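Side-chain contacts in kallistatin (Homo sapiens, PDB 6F4V), which inhibits the serine protease tissue kallikrein by forming a stable equimolar complex with it and being cleaved at its reactive site: residues A39-S44 against A115-K120; T293-K298 against T335-K340; Y17-S22 against L287-F292; T81-G86 against E90-S95. All coordinates share one frame; numbering follows the deposited sequence. Where two conformers were deposited one is given.

Contact 1 (A39-S44 against A115-K120)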
loop_
_atom_site.group_PDB
_atom_site.type_symbol
_atom_site.label_atom_id
_atom_site.label_comp_id
_atom_site.label_asym_id
_atom_site.label_seq_id
_atom_site.Cartn_x
_atom_site.Cartn_y
_atom_site.Cartn_z
ATOM N N ALA A 39 -8.674 5.217 -1.917
ATOM C CA ALA A 39 -9.254 5.410 -3.268
ATOM C C ALA A 39 -10.694 4.902 -3.343
ATOM O O ALA A 39 -11.612 5.588 -3.821
ATOM C CB ALA A 39 -8.388 4.746 -4.328
ATOM N N TYR A 40 -10.880 3.688 -2.876
ATOM C CA TYR A 40 -12.195 3.049 -2.951
ATOM C C TYR A 40 -13.202 3.631 -1.963
ATOM O O TYR A 40 -14.377 3.781 -2.294
ATOM C CB TYR A 40 -12.044 1.535 -2.867
ATOM C CG TYR A 40 -11.612 0.943 -4.194
ATOM C CD1 TYR A 40 -10.339 1.167 -4.726
ATOM C CD2 TYR A 40 -12.493 0.195 -4.956
ATOM C CE1 TYR A 40 -9.957 0.642 -5.951
ATOM C CE2 TYR A 40 -12.109 -0.353 -6.163
ATOM C CZ TYR A 40 -10.864 -0.121 -6.671
ATOM O OH TYR A 40 -10.556 -0.657 -7.891
ATOM N N ALA A 41 -12.739 4.037 -0.780
ATOM C CA ALA A 41 -13.625 4.749 0.139
ATOM C C ALA A 41 -14.067 6.101 -0.458
ATOM O O ALA A 41 -15.273 6.455 -0.427
ATOM C CB ALA A 41 -12.957 4.932 1.480
ATOM N N MET A 42 -13.140 6.801 -1.088
ATOM C CA MET A 42 -13.513 8.036 -1.783
ATOM C C MET A 42 -14.537 7.805 -2.917
ATOM O O MET A 42 -15.534 8.538 -3.012
ATOM C CB MET A 42 -12.272 8.731 -2.322
ATOM C CG MET A 42 -12.580 10.092 -2.945
ATOM S SD MET A 42 -11.049 10.952 -3.358
ATOM C CE MET A 42 -10.513 10.148 -4.766
ATOM N N LEU A 43 -14.277 6.801 -3.757
ATOM C CA LEU A 43 -15.196 6.396 -4.820
ATOM C C LEU A 43 -16.603 6.142 -4.299
ATOM O O LEU A 43 -17.588 6.527 -4.971
ATOM C CB LEU A 43 -14.680 5.132 -5.519
ATOM C CG LEU A 43 -15.570 4.541 -6.613
ATOM C CD1 LEU A 43 -15.664 5.462 -7.806
ATOM C CD2 LEU A 43 -15.019 3.201 -7.025
ATOM N N SER A 44 -16.699 5.503 -3.122
ATOM C CA SER A 44 -17.973 5.148 -2.543
ATOM C C SER A 44 -18.832 6.348 -2.247
ATOM O O SER A 44 -20.034 6.186 -2.142
ATOM C CB SER A 44 -17.851 4.287 -1.275
ATOM O OG SER A 44 -17.525 5.048 -0.122
ATOM N N ALA A 115 -13.847 17.866 0.744
ATOM C CA ALA A 115 -13.896 18.008 2.210
ATOM C C ALA A 115 -13.165 16.852 2.928
ATOM O O ALA A 115 -12.364 17.086 3.829
ATOM C CB ALA A 115 -15.344 18.109 2.673
ATOM N N VAL A 116 -13.401 15.609 2.498
ATOM C CA VAL A 116 -12.868 14.448 3.227
ATOM C C VAL A 116 -11.498 14.015 2.733
ATOM O O VAL A 116 -10.617 13.703 3.537
ATOM C CB VAL A 116 -13.867 13.263 3.176
ATOM C CG1 VAL A 116 -13.313 12.013 3.840
ATOM C CG2 VAL A 116 -15.145 13.655 3.876
ATOM N N TYR A 117 -11.322 13.938 1.414
ATOM C CA TYR A 117 -10.113 13.366 0.856
ATOM C C TYR A 117 -9.174 14.438 0.302
ATOM O O TYR A 117 -8.150 14.107 -0.266
ATOM C CB TYR A 117 -10.465 12.274 -0.194
ATOM C CG TYR A 117 -11.199 11.119 0.471
ATOM C CD1 TYR A 117 -12.582 11.109 0.581
ATOM C CD2 TYR A 117 -10.493 10.077 1.054
ATOM C CE1 TYR A 117 -13.256 10.079 1.229
ATOM C CE2 TYR A 117 -11.148 9.043 1.704
ATOM C CZ TYR A 117 -12.518 9.049 1.808
ATOM O OH TYR A 117 -13.139 8.046 2.498
ATOM N N GLU A 118 -9.534 15.707 0.468
ATOM C CA GLU A 118 -8.796 16.825 -0.146
ATOM C C GLU A 118 -8.510 16.634 -1.620
ATOM O O GLU A 118 -7.434 16.964 -2.099
ATOM C CB GLU A 118 -7.511 17.085 0.637
ATOM C CG GLU A 118 -7.810 17.365 2.105
ATOM C CD GLU A 118 -6.879 18.377 2.735
ATOM O OE1 GLU A 118 -6.259 18.041 3.769
ATOM O OE2 GLU A 118 -6.783 19.507 2.206
ATOM N N ALA A 119 -9.484 16.084 -2.334
ATOM C CA ALA A 119 -9.345 15.805 -3.758
ATOM C C ALA A 119 -9.108 17.129 -4.535
ATOM O O ALA A 119 -9.801 18.101 -4.298
ATOM C CB ALA A 119 -10.592 15.094 -4.275
ATOM N N LYS A 120 -8.092 17.159 -5.380
ATOM C CA LYS A 120 -7.909 18.232 -6.346
ATOM C C LYS A 120 -8.746 17.907 -7.574
ATOM O O LYS A 120 -8.723 16.778 -8.039
ATOM C CB LYS A 120 -6.447 18.326 -6.766
ATOM C CG LYS A 120 -5.492 18.850 -5.706
ATOM C CD LYS A 120 -4.081 18.918 -6.299
ATOM C CE LYS A 120 -3.158 19.901 -5.582
ATOM N NZ LYS A 120 -2.485 19.265 -4.417
#
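A Met-aromatic contact joins Met42 on helix 33-44 to Tyr117 on helix 107-117. The two side chains run alongside each other, pointing opposite ways. Met42 CB sits over the centre of the Tyr117 ring, 3.7 Å from its centroid and only 10° off the ring normal. This is a CH-pi contact over the face. CG lies next to it, 3.7 Å from Tyr117 CD1. With CG anti to the backbone N (chi1 -175°), the chain runs from the ring back toward the tyrosine backbone. There SD meets Tyr117 CB at 3.5 Å. The sulfur is oblique to the ring, 44° off its normal.

In the serpin fold this pairing lies behind the large mixed sheet, where Met42 also touches Leu163 of strand 159-172. Val116 CG1 covers the opposite face of the Tyr117 ring, offset toward its rim. The phenol end reaches Ala41, with Tyr117 OH 3.3 Å from Ala41 CB. The same hydroxyl is hydrogen-bonded to ND1 of His72, from helix 68-83, so this buried polar atom has a partner. Past the helix, Glu118 takes positive phi and the chain turns. Ala119 then brings its CB to 4.3 Å from Met42 SD.

Contact 2 (T293-K298 against T335-K340); sequences TDLFSK and TSFAIK
Phe337 meets Leu295 and Phe296 between the strand that corresponds to the inserted reactive-centre loop, consistent with a cleaved serpin, and the loop after helix 283-286. Strand 328-340 lies between strands 159-172 and 312-324, as expected after cleavage of the reactive loop. Its residue Phe337 is buried. The CB points toward segment 293-298. With CG anti to the backbone N (chi1 -165°), the ring extends from the sheet to the loop.

Outward from CG, the CD2 side of the ring lies against the hydroxyl of Tyr40. Those two rings meet with their planes at about 85°. On the other side, CE1 packs on Leu43, and Ile339 CD1 lies at the ring edge, in its plane.

The far end makes the contact with 293-298. Phe337 CE2 is 3.7 Å from Phe296 CZ, which lies at the edge of the Phe337 ring. The two rings are oblique to each other: their planes make 45° and their centroids are 5.8 Å apart. Phe337 CZ meets the isopropyl end of Leu295, with CD2 at 3.8 Å and CG at 4.0 Å. Leu295 comes from the opposite direction and approaches the ring obliquely.

Leu295 and Phe296 are the central residues of a type I beta turn from Asp294 to Ser297. Its closing carbonyl is gripped twice: Asp294 O accepts from Ser297 N at 3.0 Å and from Ser297 OG at 2.7 Å.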
loop_
_atom_site.group_PDB
_atom_site.type_symbol
_atom_site.label_atom_id
_atom_site.label_comp_id
_atom_site.label_asym_id
_atom_site.label_seq_id
_atom_site.Cartn_x
_atom_site.Cartn_y
_atom_site.Cartn_z
ATOM N N THR A 293 -17.613 -7.689 -6.312
ATOM C CA THR A 293 -18.356 -8.122 -7.506
ATOM C C THR A 293 -19.404 -7.101 -7.939
ATOM O O THR A 293 -19.522 -6.832 -9.138
ATOM C CB THR A 293 -19.019 -9.485 -7.298
ATOM O OG1 THR A 293 -19.804 -9.433 -6.093
ATOM C CG2 THR A 293 -17.982 -10.532 -7.194
ATOM N N ASP A 294 -20.126 -6.496 -7.003
ATOM C CA ASP A 294 -21.135 -5.494 -7.370
ATOM C C ASP A 294 -20.522 -4.337 -8.132
ATOM O O ASP A 294 -21.010 -3.965 -9.207
ATOM C CB ASP A 294 -21.917 -4.959 -6.176
ATOM C CG ASP A 294 -22.898 -3.851 -6.574
ATOM O OD1 ASP A 294 -23.969 -4.221 -7.101
ATOM O OD2 ASP A 294 -22.586 -2.638 -6.387
ATOM N N LEU A 295 -19.453 -3.762 -7.584
ATOM C CA LEU A 295 -18.859 -2.567 -8.176
ATOM C C LEU A 295 -18.426 -2.758 -9.627
ATOM O O LEU A 295 -18.558 -1.830 -10.464
ATOM C CB LEU A 295 -17.661 -2.067 -7.321
ATOM C CG LEU A 295 -16.878 -0.894 -7.895
ATOM C CD1 LEU A 295 -17.789 0.315 -8.063
ATOM C CD2 LEU A 295 -15.693 -0.501 -7.015
ATOM N N PHE A 296 -17.888 -3.928 -9.921
ATOM C CA PHE A 296 -17.383 -4.244 -11.265
ATOM C C PHE A 296 -18.405 -4.941 -12.162
ATOM O O PHE A 296 -18.034 -5.465 -13.210
ATOM C CB PHE A 296 -16.097 -5.051 -11.143
ATOM C CG PHE A 296 -14.978 -4.235 -10.562
ATOM C CD1 PHE A 296 -14.376 -3.248 -11.328
ATOM C CD2 PHE A 296 -14.595 -4.386 -9.245
ATOM C CE1 PHE A 296 -13.380 -2.431 -10.778
ATOM C CE2 PHE A 296 -13.568 -3.614 -8.715
ATOM C CZ PHE A 296 -12.963 -2.642 -9.486
ATOM N N SER A 297 -19.675 -4.888 -11.786
ATOM C CA SER A 297 -20.747 -5.523 -12.557
ATOM C C SER A 297 -21.578 -4.485 -13.263
ATOM O O SER A 297 -21.482 -3.287 -12.997
ATOM C CB SER A 297 -21.644 -6.335 -11.622
ATOM O OG SER A 297 -22.494 -5.473 -10.876
ATOM N N LYS A 298 -22.452 -4.979 -14.142
ATOM C CA LYS A 298 -23.441 -4.167 -14.790
ATOM C C LYS A 298 -24.475 -3.554 -13.817
ATOM O O LYS A 298 -25.274 -2.677 -14.223
ATOM C CB LYS A 298 -24.148 -5.025 -15.862
ATOM C CG LYS A 298 -25.094 -6.088 -15.316
ATOM C CD LYS A 298 -25.685 -6.957 -16.428
ATOM C CE LYS A 298 -24.739 -7.968 -16.978
ATOM N NZ LYS A 298 -24.488 -9.040 -15.994
ATOM N N THR A 335 -3.145 4.667 -7.025
ATOM C CA THR A 335 -4.313 3.887 -7.436
ATOM C C THR A 335 -5.159 4.756 -8.330
ATOM O O THR A 335 -5.385 5.921 -8.016
ATOM C CB THR A 335 -5.162 3.504 -6.193
ATOM O OG1 THR A 335 -4.356 2.769 -5.279
ATOM C CG2 THR A 335 -6.384 2.679 -6.574
ATOM N N SER A 336 -5.611 4.193 -9.448
ATOM C CA SER A 336 -6.570 4.845 -10.323
ATOM C C SER A 336 -7.894 4.073 -10.348
ATOM O O SER A 336 -7.922 2.850 -10.128
ATOM C CB SER A 336 -6.019 4.946 -11.739
ATOM O OG SER A 336 -5.972 3.688 -12.362
ATOM N N PHE A 337 -8.967 4.790 -10.653
ATOM C CA PHE A 337 -10.267 4.174 -10.909
ATOM C C PHE A 337 -11.002 4.987 -11.964
ATOM O O PHE A 337 -11.326 6.138 -11.714
ATOM C CB PHE A 337 -11.110 4.105 -9.644
ATOM C CG PHE A 337 -12.284 3.189 -9.767
ATOM C CD1 PHE A 337 -13.469 3.589 -10.375
ATOM C CD2 PHE A 337 -12.186 1.901 -9.328
ATOM C CE1 PHE A 337 -14.527 2.679 -10.489
ATOM C CE2 PHE A 337 -13.235 1.017 -9.438
ATOM C CZ PHE A 337 -14.396 1.399 -10.026
ATOM N N ALA A 338 -11.286 4.364 -13.109
ATOM C CA ALA A 338 -11.921 5.019 -14.235
ATOM C C ALA A 338 -13.391 4.613 -14.298
ATOM O O ALA A 338 -13.753 3.458 -14.013
ATOM C CB ALA A 338 -11.192 4.663 -15.523
ATOM N N ILE A 339 -14.232 5.596 -14.649
ATOM C CA ILE A 339 -15.678 5.447 -14.719
ATOM C C ILE A 339 -16.075 5.780 -16.141
ATOM O O ILE A 339 -15.644 6.810 -16.667
ATOM C CB ILE A 339 -16.392 6.470 -13.818
ATOM C CG1 ILE A 339 -15.931 6.378 -12.377
ATOM C CG2 ILE A 339 -17.908 6.327 -13.899
ATOM C CD1 ILE A 339 -16.346 5.114 -11.702
ATOM N N LYS A 340 -16.888 4.922 -16.756
ATOM C CA LYS A 340 -17.345 5.141 -18.138
ATOM C C LYS A 340 -18.869 5.167 -18.197
ATOM O O LYS A 340 -19.546 4.902 -17.209
ATOM C CB LYS A 340 -16.790 4.049 -19.055
ATOM C CG LYS A 340 -17.333 2.665 -18.761
ATOM C CD LYS A 340 -16.688 1.613 -19.625
ATOM C CE LYS A 340 -17.472 0.306 -19.522
ATOM N NZ LYS A 340 -16.588 -0.875 -19.577
#

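Contact 3 (Y17-S22 against L287-F292); sequences YYLIAS and LPRLGF
Leu19 and Leu290 cross obliquely, and one methyl group carries most of the contact. Leu19 CD1 reaches Leu290 CG at 3.6 Å and Leu290 CD2 at 3.7 Å. It therefore touches the branch point of Leu290 as well as a methyl. Leu19 CG is anti to the backbone N (chi1 177°), which carries the branch out from helix 6-23 toward the loop. Nearer the helix, Leu19 CB is 4.2 Å from Leu290 CD2.

The same CD1 also lies 3.8 Å from CB of Arg289. The arginine chain bends at chi3 (-58°), and its guanidinium lies obliquely to Leu19 CD2. Its polar end is held by other residues: NE forms a salt bridge with Glu23, and NH1 donates to the carbonyl of Gln285. In the serpin fold, the contact thus joins the N-terminal helix to the turn that follows helix 283-286.

That turn is drawn together around one carbonyl. Leu287 O accepts from Leu290 N at 2.9 Å and from Phe292 N at 3.2 Å, and the two donors reach it from opposite faces of its plane. Gly291, between them, has a positive phi of 105°. Phe16, about one helical turn before Leu19, also packs on Leu290.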
loop_
_atom_site.group_PDB
_atom_site.type_symbol
_atom_site.label_atom_id
_atom_site.label_comp_id
_atom_site.label_asym_id
_atom_site.label_seq_id
_atom_site.Cartn_x
_atom_site.Cartn_y
_atom_site.Cartn_z
ATOM N N TYR A 17 -3.048 -9.042 0.222
ATOM C CA TYR A 17 -1.744 -9.734 0.187
ATOM C C TYR A 17 -1.974 -11.234 -0.035
ATOM O O TYR A 17 -1.333 -11.876 -0.878
ATOM C CB TYR A 17 -0.923 -9.477 1.459
ATOM C CG TYR A 17 0.394 -10.177 1.351
ATOM C CD1 TYR A 17 1.443 -9.610 0.682
ATOM C CD2 TYR A 17 0.523 -11.497 1.762
ATOM C CE1 TYR A 17 2.632 -10.311 0.478
ATOM C CE2 TYR A 17 1.682 -12.238 1.535
ATOM C CZ TYR A 17 2.741 -11.645 0.903
ATOM O OH TYR A 17 3.893 -12.406 0.661
ATOM N N TYR A 18 -2.840 -11.804 0.776
ATOM C CA TYR A 18 -3.044 -13.258 0.723
ATOM C C TYR A 18 -3.491 -13.722 -0.668
ATOM O O TYR A 18 -3.020 -14.739 -1.167
ATOM C CB TYR A 18 -4.046 -13.701 1.753
ATOM C CG TYR A 18 -4.175 -15.213 1.814
ATOM C CD1 TYR A 18 -3.301 -15.962 2.604
ATOM C CD2 TYR A 18 -5.151 -15.885 1.086
ATOM C CE1 TYR A 18 -3.414 -17.347 2.680
ATOM C CE2 TYR A 18 -5.273 -17.284 1.156
ATOM C CZ TYR A 18 -4.401 -17.999 1.963
ATOM O OH TYR A 18 -4.468 -19.384 2.071
ATOM N N LEU A 19 -4.391 -12.969 -1.279
ATOM C CA LEU A 19 -4.907 -13.291 -2.625
ATOM C C LEU A 19 -3.760 -13.255 -3.645
ATOM O O LEU A 19 -3.573 -14.207 -4.413
ATOM C CB LEU A 19 -6.033 -12.330 -3.022
ATOM C CG LEU A 19 -6.642 -12.502 -4.446
ATOM C CD1 LEU A 19 -7.979 -11.816 -4.574
ATOM C CD2 LEU A 19 -5.786 -11.909 -5.536
ATOM N N ILE A 20 -2.944 -12.198 -3.612
ATOM C CA ILE A 20 -1.839 -12.068 -4.562
ATOM C C ILE A 20 -0.829 -13.189 -4.363
ATOM O O ILE A 20 -0.370 -13.815 -5.325
ATOM C CB ILE A 20 -1.059 -10.719 -4.418
ATOM C CG1 ILE A 20 -1.998 -9.515 -4.568
ATOM C CG2 ILE A 20 0.070 -10.621 -5.449
ATOM C CD1 ILE A 20 -2.767 -9.455 -5.863
ATOM N N ALA A 21 -0.470 -13.425 -3.120
ATOM C CA ALA A 21 0.544 -14.433 -2.785
ATOM C C ALA A 21 0.096 -15.839 -3.160
ATOM O O ALA A 21 0.906 -16.681 -3.523
ATOM C CB ALA A 21 0.878 -14.381 -1.313
ATOM N N SER A 22 -1.201 -16.089 -3.034
ATOM C CA SER A 22 -1.713 -17.414 -3.343
ATOM C C SER A 22 -1.954 -17.582 -4.853
ATOM O O SER A 22 -1.752 -18.683 -5.371
ATOM C CB SER A 22 -2.898 -17.713 -2.431
ATOM O OG SER A 22 -3.951 -16.951 -2.820
ATOM N N LEU A 287 -10.114 -7.358 -7.559
ATOM C CA LEU A 287 -11.041 -7.037 -6.492
ATOM C C LEU A 287 -12.375 -7.738 -6.520
ATOM O O LEU A 287 -12.957 -7.910 -5.468
ATOM C CB LEU A 287 -11.243 -5.537 -6.353
ATOM C CG LEU A 287 -10.034 -4.719 -5.885
ATOM C CD1 LEU A 287 -10.443 -3.272 -5.774
ATOM C CD2 LEU A 287 -9.400 -5.188 -4.598
ATOM N N PRO A 288 -12.855 -8.208 -7.690
ATOM C CA PRO A 288 -14.068 -9.018 -7.608
ATOM C C PRO A 288 -13.934 -10.251 -6.699
ATOM O O PRO A 288 -14.948 -10.737 -6.183
ATOM C CB PRO A 288 -14.301 -9.443 -9.070
ATOM C CG PRO A 288 -13.738 -8.312 -9.844
ATOM C CD PRO A 288 -12.485 -7.937 -9.088
ATOM N N ARG A 289 -12.713 -10.753 -6.506
ATOM C CA ARG A 289 -12.474 -11.855 -5.590
ATOM C C ARG A 289 -12.243 -11.456 -4.138
ATOM O O ARG A 289 -12.030 -12.338 -3.315
ATOM C CB ARG A 289 -11.345 -12.729 -6.110
ATOM C CG ARG A 289 -11.728 -13.402 -7.408
ATOM C CD ARG A 289 -10.670 -14.360 -7.930
ATOM N NE ARG A 289 -9.359 -13.763 -8.165
ATOM C CZ ARG A 289 -9.065 -12.885 -9.129
ATOM N NH1 ARG A 289 -9.993 -12.423 -9.964
ATOM N NH2 ARG A 289 -7.829 -12.421 -9.238
ATOM N N LEU A 290 -12.323 -10.159 -3.818
ATOM C CA LEU A 290 -12.212 -9.663 -2.447
ATOM C C LEU A 290 -13.453 -8.913 -1.991
ATOM O O LEU A 290 -13.366 -8.083 -1.096
ATOM C CB LEU A 290 -10.991 -8.742 -2.332
ATOM C CG LEU A 290 -9.645 -9.399 -2.540
ATOM C CD1 LEU A 290 -8.509 -8.390 -2.538
ATOM C CD2 LEU A 290 -9.408 -10.466 -1.477
ATOM N N GLY A 291 -14.599 -9.204 -2.598
ATOM C CA GLY A 291 -15.874 -8.623 -2.192
ATOM C C GLY A 291 -16.445 -7.534 -3.092
ATOM O O GLY A 291 -17.477 -6.944 -2.742
ATOM N N PHE A 292 -15.799 -7.258 -4.225
ATOM C CA PHE A 292 -16.197 -6.123 -5.055
ATOM C C PHE A 292 -16.913 -6.558 -6.346
ATOM O O PHE A 292 -16.854 -5.854 -7.351
ATOM C CB PHE A 292 -14.987 -5.247 -5.382
ATOM C CG PHE A 292 -14.337 -4.650 -4.144
ATOM C CD1 PHE A 292 -13.460 -5.408 -3.382
ATOM C CD2 PHE A 292 -14.659 -3.380 -3.727
ATOM C CE1 PHE A 292 -12.861 -4.881 -2.247
ATOM C CE2 PHE A 292 -14.060 -2.840 -2.587
ATOM C CZ PHE A 292 -13.160 -3.587 -1.865
#

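Contact 4 (T81-G86 against E90-S95)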
loop_
_atom_site.group_PDB
_atom_site.type_symbol
_atom_site.label_atom_id
_atom_site.label_comp_id
_atom_site.label_asym_id
_atom_site.label_seq_id
_atom_site.Cartn_x
_atom_site.Cartn_y
_atom_site.Cartn_z
ATOM N N THR A 81 -3.357 13.471 9.475
ATOM C CA THR A 81 -2.248 13.061 10.328
ATOM C C THR A 81 -1.022 12.696 9.474
ATOM O O THR A 81 0.082 13.229 9.710
ATOM C CB THR A 81 -2.658 11.909 11.277
ATOM O OG1 THR A 81 -3.743 12.346 12.081
ATOM C CG2 THR A 81 -1.533 11.444 12.194
ATOM N N LEU A 82 -1.202 11.860 8.450
ATOM C CA LEU A 82 -0.052 11.504 7.606
ATOM C C LEU A 82 0.571 12.707 6.918
ATOM O O LEU A 82 1.801 12.768 6.766
ATOM C CB LEU A 82 -0.443 10.446 6.564
ATOM C CG LEU A 82 -0.803 9.085 7.137
ATOM C CD1 LEU A 82 -1.172 8.130 5.989
ATOM C CD2 LEU A 82 0.356 8.531 7.963
ATOM N N ASN A 83 -0.249 13.664 6.507
ATOM C CA ASN A 83 0.262 14.811 5.789
ATOM C C ASN A 83 0.929 15.875 6.682
ATOM O O ASN A 83 1.488 16.826 6.156
ATOM C CB ASN A 83 -0.843 15.443 4.939
ATOM C CG ASN A 83 -1.110 14.648 3.684
ATOM O OD1 ASN A 83 -0.172 14.168 3.065
ATOM N ND2 ASN A 83 -2.380 14.474 3.320
ATOM N N LEU A 84 0.895 15.717 7.998
ATOM C CA LEU A 84 1.512 16.719 8.895
ATOM C C LEU A 84 3.036 16.613 8.867
ATOM O O LEU A 84 3.575 15.502 8.781
ATOM C CB LEU A 84 1.046 16.549 10.338
ATOM C CG LEU A 84 -0.372 17.005 10.655
ATOM C CD1 LEU A 84 -0.703 16.660 12.105
ATOM C CD2 LEU A 84 -0.576 18.492 10.363
ATOM N N PRO A 85 3.735 17.766 8.972
ATOM C CA PRO A 85 5.205 17.826 9.075
ATOM C C PRO A 85 5.856 16.785 10.011
ATOM O O PRO A 85 5.305 16.478 11.072
ATOM C CB PRO A 85 5.439 19.223 9.637
ATOM C CG PRO A 85 4.317 20.044 9.095
ATOM C CD PRO A 85 3.143 19.123 8.927
ATOM N N GLY A 86 7.008 16.255 9.596
ATOM C CA GLY A 86 7.855 15.354 10.414
ATOM C C GLY A 86 9.323 15.653 10.138
ATOM O O GLY A 86 9.655 16.216 9.088
ATOM N N GLU A 90 9.092 11.944 5.530
ATOM C CA GLU A 90 8.152 12.568 4.611
ATOM C C GLU A 90 7.068 11.538 4.294
ATOM O O GLU A 90 7.374 10.412 3.881
ATOM C CB GLU A 90 8.872 13.003 3.326
ATOM C CG GLU A 90 7.963 13.712 2.316
ATOM C CD GLU A 90 8.626 13.983 0.976
ATOM O OE1 GLU A 90 9.851 13.835 0.855
ATOM O OE2 GLU A 90 7.928 14.390 0.021
ATOM N N THR A 91 5.823 11.902 4.579
ATOM C CA THR A 91 4.690 11.170 4.083
ATOM C C THR A 91 3.739 12.183 3.460
ATOM O O THR A 91 3.445 13.242 4.058
ATOM C CB THR A 91 4.010 10.347 5.188
ATOM O OG1 THR A 91 4.983 9.508 5.810
ATOM C CG2 THR A 91 2.919 9.486 4.614
ATOM N N ARG A 92 3.307 11.889 2.233
ATOM C CA ARG A 92 2.299 12.691 1.561
ATOM C C ARG A 92 1.310 11.753 0.940
ATOM O O ARG A 92 1.713 10.788 0.266
ATOM C CB ARG A 92 2.891 13.575 0.469
ATOM C CG ARG A 92 3.613 14.793 1.014
ATOM C CD ARG A 92 4.246 15.645 -0.062
ATOM N NE ARG A 92 5.212 14.891 -0.861
ATOM C CZ ARG A 92 4.977 14.357 -2.066
ATOM N NH1 ARG A 92 3.799 14.473 -2.676
ATOM N NH2 ARG A 92 5.950 13.677 -2.675
ATOM N N VAL A 93 0.041 12.038 1.179
ATOM C CA VAL A 93 -1.066 11.312 0.569
ATOM C C VAL A 93 -2.015 12.346 -0.002
ATOM O O VAL A 93 -2.326 13.334 0.655
ATOM C CB VAL A 93 -1.781 10.412 1.555
ATOM C CG1 VAL A 93 -2.914 9.664 0.852
ATOM C CG2 VAL A 93 -0.806 9.424 2.186
ATOM N N GLY A 94 -2.414 12.158 -1.248
ATOM C CA GLY A 94 -3.311 13.085 -1.916
ATOM C C GLY A 94 -4.208 12.350 -2.890
ATOM O O GLY A 94 -3.962 11.181 -3.220
ATOM N N SER A 95 -5.237 13.052 -3.342
ATOM C CA SER A 95 -6.273 12.506 -4.196
ATOM C C SER A 95 -6.590 13.513 -5.272
ATOM O O SER A 95 -6.410 14.710 -5.069
ATOM C CB SER A 95 -7.537 12.264 -3.373
ATOM O OG SER A 95 -7.313 11.225 -2.412
HETATM O O HOH W 1 4.641 14.242 6.284
#
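Asn83 and Val93 are joined by two hydrogen bonds. Val93 N donates to Asn83 OD1 at 2.9 Å, almost straight at 168° and tilted slightly from the carbonyl plane. Asn83 ND2 donates to Val93 O, also at 2.9 Å, on a lone pair in the carbonyl plane. The side-chain amide thus takes up both backbone polar groups of Val93, much as a neighbouring strand would. The pair of bonds fixes the rotation of the amide.

Apolar packing lies beside these bonds. Leu82 meets Val93 at a slant, CD1 to CG2 at 4.0 Å. Leu82 CB is also 4.0 Å from Thr91 CG2 in the conformer given.

Water 1 lies between the backbones, 2.7 Å from Thr91 O and 3.0 Å from Leu84 O. It bridges the two carbonyls, though its protons may be shared with further acceptors.

The charged pair stays within the strand. Arg92 NE meets the anti lone pair of Glu90 OE2 at 2.9 Å in a salt bridge. Arg145 is a second partner of Glu90, and Glu143 of Arg92.

Segment 81-86 is the end of helix 68-83 and the turn after it. It lies against strand 89-100 of the large sheet. Leu34 of helix 33-44 packs on Leu82, while strand 159-172 pairs with strand 89-100.

Overall arrangement
All four contacts lie in one serpin domain. Contacts 1 and 2 have centres about 15 Å apart and touch through helix 33-44, where Tyr40 and Leu43 meet Phe337. Contacts 1 and 4 also have centres about 15 Å apart, and Ser95 packs on Met42. Contacts 2 and 3 use successive parts of the loop after helix 283-286, with centres about 16 Å apart. Contacts 3 and 4 lie on opposite sides of the chain's centre, their own centres about 28 Å apart. In sequence, contact 3 spans contact 1, which spans contact 4; contact 2 comes last. Contacts 2 and 4 reach the same large sheet, which holds the probable inserted reactive-loop strand, consistent with the cleaved state.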